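Local coordinates for protein putative secreted lipase (Streptomyces sp. W007, PDB 5H6G) that probably hydrolyses ester bonds of lipids as a thermostable secreted lipase of the alpha/beta-hydrolase clan, at residues 194-199 and 207-212. Numbering follows the deposited sequence.
Sequences VIATKY and RTQYLD. With PO4 (phosphate ion), chain D.
Gln209 OE1 and the backbone of Thr197 meet through a single water, a worked example of how a buried amide can bind two parts of a fold with no direct hydrogen bond between them. The water donates to OE1 of Gln209 at 2.7 Å and accepts from Thr197 N at 2.9 Å, so the carbonyl oxygen and the N-H of Thr197, just past the end of the strand, are both satisfied. The same OE1 also presses on the methyl of Ala196, 3.1 Å from its CB, a tight approach. With CG anti to its own carbonyl carbon (chi1 -61°) and the chain extended beyond it, Gln209 carries its amide across to the strand end. NE2 bonds to Val203 O and, weakly, to Asp200 OD2, which helps fix the rotation of the amide; Asp200 may be the acid of a Ser-His-Asp triad with Ser109 and His232, making Gln209 a plausible second-shell residue.

Apolar contacts continue the interface. Val194 spreads its two methyls: CG1, anti to the backbone N (chi1 177°), meets the edge of the Tyr210 ring in its plane, 3.8 Å from CD1, while CG2 touches Leu211 CD2 at 3.8 Å, the two side chains crossing at about a right angle. Ala196 CB lies obliquely to the same ring, 3.9 Å from Tyr210 CE1. Replacing Val194 by alanine removes both methyls and is likely to leave a gap beside the Tyr210 edge and Leu211 CD2, depriving both of their shared neighbour.

On the fold scale, strand 191-196 runs between parallel strands 128-134 and 216-220, and the loop carrying 207-212 packs over its C-terminal end, where Tyr210 and Leu211 also touch strand 216-220, while Ile195, pointing away from the loop, packs against helix 240-250.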
ATOM      1  N   VAL A 194       1.358   4.673  -8.721  1.00 29.51           N
ATOM      2  CA  VAL A 194       2.511   3.941  -8.229  1.00 29.79           C
ATOM      3  C   VAL A 194       3.653   4.932  -8.005  1.00 30.16           C
ATOM      4  O   VAL A 194       3.963   5.746  -8.895  1.00 29.03           O
ATOM      5  CB  VAL A 194       2.956   2.826  -9.170  1.00 29.49           C
ATOM      6  CG1 VAL A 194       4.204   2.151  -8.633  1.00 30.14           C
ATOM      7  CG2 VAL A 194       1.853   1.786  -9.292  1.00 32.09           C
ATOM      8  N   ILE A 195       4.249   4.851  -6.807  1.00 31.06           N
ATOM      9  CA  ILE A 195       5.400   5.674  -6.408  1.00 31.62           C
ATOM     10  C   ILE A 195       6.553   4.732  -6.118  1.00 31.83           C
ATOM     11  O   ILE A 195       6.456   3.947  -5.203  1.00 34.07           O
ATOM     12  CB  ILE A 195       5.102   6.521  -5.162  1.00 30.69           C
ATOM     13  CG1 ILE A 195       3.876   7.402  -5.417  1.00 31.44           C
ATOM     14  CG2 ILE A 195       6.295   7.415  -4.843  1.00 31.72           C
ATOM     15  CD1 ILE A 195       3.285   8.095  -4.208  1.00 30.18           C
ATOM     16  N   ALA A 196       7.618   4.793  -6.918  1.00 31.86           N
ATOM     17  CA  ALA A 196       8.775   3.918  -6.754  1.00 32.92           C
ATOM     18  C   ALA A 196      10.048   4.719  -6.570  1.00 33.48           C
ATOM     19  O   ALA A 196      10.114   5.902  -6.955  1.00 32.03           O
ATOM     20  CB  ALA A 196       8.919   3.001  -7.951  1.00 33.39           C
ATOM     21  N   THR A 197      11.050   4.056  -5.981  1.00 34.99           N
ATOM     22  CA  THR A 197      12.417   4.616  -5.784  1.00 35.98           C
ATOM     23  C   THR A 197      13.455   3.749  -6.516  1.00 35.78           C
ATOM     24  O   THR A 197      13.416   2.511  -6.429  1.00 35.00           O
ATOM     25  CB  THR A 197      12.815   4.750  -4.286  1.00 34.57           C
ATOM     26  OG1 THR A 197      14.166   5.211  -4.190  1.00 34.18           O
ATOM     27  CG2 THR A 197      12.716   3.428  -3.526  1.00 33.58           C
ATOM     28  N   LYS A 198      14.376   4.388  -7.237  1.00 36.68           N
ATOM     29  CA  LYS A 198      15.426   3.644  -7.972  1.00 38.56           C
ATOM     30  C   LYS A 198      16.475   3.008  -7.065  1.00 37.13           C
ATOM     31  O   LYS A 198      17.271   2.222  -7.537  1.00 35.77           O
ATOM     32  CB  LYS A 198      16.136   4.536  -8.997  1.00 41.21           C
ATOM     33  CG  LYS A 198      17.086   5.544  -8.376  1.00 45.08           C
ATOM     34  CD  LYS A 198      17.446   6.686  -9.310  1.00 49.51           C
ATOM     35  CE  LYS A 198      18.643   6.350 -10.176  1.00 52.44           C
ATOM     36  NZ  LYS A 198      19.060   7.591 -10.876  1.00 53.61           N
ATOM     37  N   TYR A 199      16.518   3.387  -5.786  1.00 38.32           N
ATOM     38  CA  TYR A 199      17.383   2.693  -4.787  1.00 41.48           C
ATOM     39  C   TYR A 199      16.699   1.490  -4.109  1.00 42.24           C
ATOM     40  O   TYR A 199      17.166   1.006  -3.082  1.00 44.72           O
ATOM     41  CB  TYR A 199      17.920   3.697  -3.758  1.00 38.20           C
ATOM     42  CG  TYR A 199      18.602   4.839  -4.458  1.00 38.58           C
ATOM     43  CD1 TYR A 199      19.760   4.623  -5.216  1.00 41.79           C
ATOM     44  CD2 TYR A 199      18.063   6.105  -4.442  1.00 37.63           C
ATOM     45  CE1 TYR A 199      20.372   5.664  -5.917  1.00 40.78           C
ATOM     46  CE2 TYR A 199      18.663   7.147  -5.137  1.00 39.24           C
ATOM     47  CZ  TYR A 199      19.816   6.920  -5.869  1.00 38.94           C
ATOM     48  OH  TYR A 199      20.386   7.955  -6.543  1.00 41.65           O
ATOM     49  N   ARG A 207      11.151  -0.934 -12.229  1.00 38.13           N
ATOM     50  CA  ARG A 207      10.090  -0.691 -13.206  1.00 40.43           C
ATOM     51  C   ARG A 207       8.976  -1.749 -13.221  1.00 39.35           C
ATOM     52  O   ARG A 207       7.856  -1.465 -13.669  1.00 35.30           O
ATOM     53  CB  ARG A 207      10.676  -0.470 -14.608  1.00 45.74           C
ATOM     54  CG  ARG A 207      10.944   1.008 -14.890  1.00 54.07           C
ATOM     55  CD  ARG A 207      11.792   1.290 -16.137  1.00 57.72           C
ATOM     56  NE  ARG A 207      13.193   1.517 -15.756  1.00 60.87           N
ATOM     57  CZ  ARG A 207      13.920   2.606 -16.012  1.00 61.78           C
ATOM     58  NH1 ARG A 207      13.440   3.642 -16.707  1.00 66.70           N
ATOM     59  NH2 ARG A 207      15.173   2.646 -15.577  1.00 61.97           N
ATOM     60  N   THR A 208       9.266  -2.937 -12.684  1.00 36.84           N
ATOM     61  CA  THR A 208       8.256  -3.981 -12.491  1.00 34.58           C
ATOM     62  C   THR A 208       7.184  -3.581 -11.471  1.00 33.55           C
ATOM     63  O   THR A 208       6.150  -4.231 -11.366  1.00 36.62           O
ATOM     64  CB  THR A 208       8.878  -5.325 -12.005  1.00 37.02           C
ATOM     65  OG1 THR A 208       9.481  -5.150 -10.718  1.00 35.30           O
ATOM     66  CG2 THR A 208       9.928  -5.872 -13.000  1.00 35.70           C
ATOM     67  N   GLN A 209       7.449  -2.556 -10.676  1.00 32.45           N
ATOM     68  CA  GLN A 209       6.479  -2.053  -9.731  1.00 32.13           C
ATOM     69  C   GLN A 209       5.358  -1.290 -10.452  1.00 33.14           C
ATOM     70  O   GLN A 209       4.231  -1.261 -10.000  1.00 32.84           O
ATOM     71  CB  GLN A 209       7.168  -1.146  -8.733  1.00 32.51           C
ATOM     72  CG  GLN A 209       8.243  -1.836  -7.907  1.00 33.39           C
ATOM     73  CD  GLN A 209       8.987  -0.887  -6.997  1.00 32.91           C
ATOM     74  OE1 GLN A 209       8.495   0.180  -6.657  1.00 34.06           O
ATOM     75  NE2 GLN A 209      10.189  -1.271  -6.609  1.00 34.33           N
ATOM     76  N   TYR A 210       5.695  -0.679 -11.576  1.00 33.87           N
ATOM     77  CA  TYR A 210       4.754   0.096 -12.352  1.00 35.26           C
ATOM     78  C   TYR A 210       3.645  -0.719 -12.963  1.00 34.79           C
ATOM     79  O   TYR A 210       3.810  -1.894 -13.250  1.00 33.10           O
ATOM     80  CB  TYR A 210       5.484   0.831 -13.475  1.00 35.87           C
ATOM     81  CG  TYR A 210       6.423   1.956 -13.039  1.00 35.10           C
ATOM     82  CD1 TYR A 210       6.365   2.519 -11.769  1.00 32.25           C
ATOM     83  CD2 TYR A 210       7.331   2.499 -13.955  1.00 36.40           C
ATOM     84  CE1 TYR A 210       7.204   3.563 -11.416  1.00 34.72           C
ATOM     85  CE2 TYR A 210       8.172   3.552 -13.609  1.00 37.00           C
ATOM     86  CZ  TYR A 210       8.106   4.065 -12.339  1.00 35.23           C
ATOM     87  OH  TYR A 210       8.916   5.099 -12.004  1.00 36.35           O
ATOM     88  N   LEU A 211       2.515  -0.050 -13.169  1.00 35.17           N
ATOM     89  CA  LEU A 211       1.310  -0.660 -13.756  1.00 36.30           C
ATOM     90  C   LEU A 211       1.085  -0.099 -15.157  1.00 36.36           C
ATOM     91  O   LEU A 211       1.148   1.104 -15.363  1.00 36.69           O
ATOM     92  CB  LEU A 211       0.096  -0.359 -12.881  1.00 34.19           C
ATOM     93  CG  LEU A 211      -0.451  -1.327 -11.828  1.00 34.24           C
ATOM     94  CD1 LEU A 211       0.393  -2.543 -11.556  1.00 34.92           C
ATOM     95  CD2 LEU A 211      -0.810  -0.609 -10.545  1.00 33.84           C
ATOM     96  N   ASP A 212       0.830  -0.982 -16.111  1.00 37.24           N
ATOM     97  CA  ASP A 212       0.430  -0.596 -17.447  1.00 41.17           C
ATOM     98  C   ASP A 212      -1.118  -0.560 -17.622  1.00 42.93           C
ATOM     99  O   ASP A 212      -1.802  -1.596 -17.555  1.00 44.82           O
ATOM    100  CB  ASP A 212       1.067  -1.567 -18.440  1.00 45.34           C
ATOM    101  CG  ASP A 212       0.745  -1.229 -19.875  1.00 48.71           C
ATOM    102  OD1 ASP A 212       0.543  -0.042 -20.202  1.00 45.94           O
ATOM    103  OD2 ASP A 212       0.709  -2.178 -20.667  1.00 55.94           O
TER
HETATM  104  P   PO4 D 301      18.485   3.304 -14.009  1.00106.03           P
HETATM  105  O1  PO4 D 301      17.473   4.072 -14.839  1.00 95.47           O
HETATM  106  O2  PO4 D 301      19.605   4.231 -13.573  1.00104.26           O
HETATM  107  O3  PO4 D 301      19.069   2.174 -14.837  1.00 95.72           O
HETATM  108  O4  PO4 D 301      17.812   2.752 -12.774  1.00 91.17           O
HETATM  109  O   HOH W   1      10.303   1.418  -5.119  1.00 37.26           O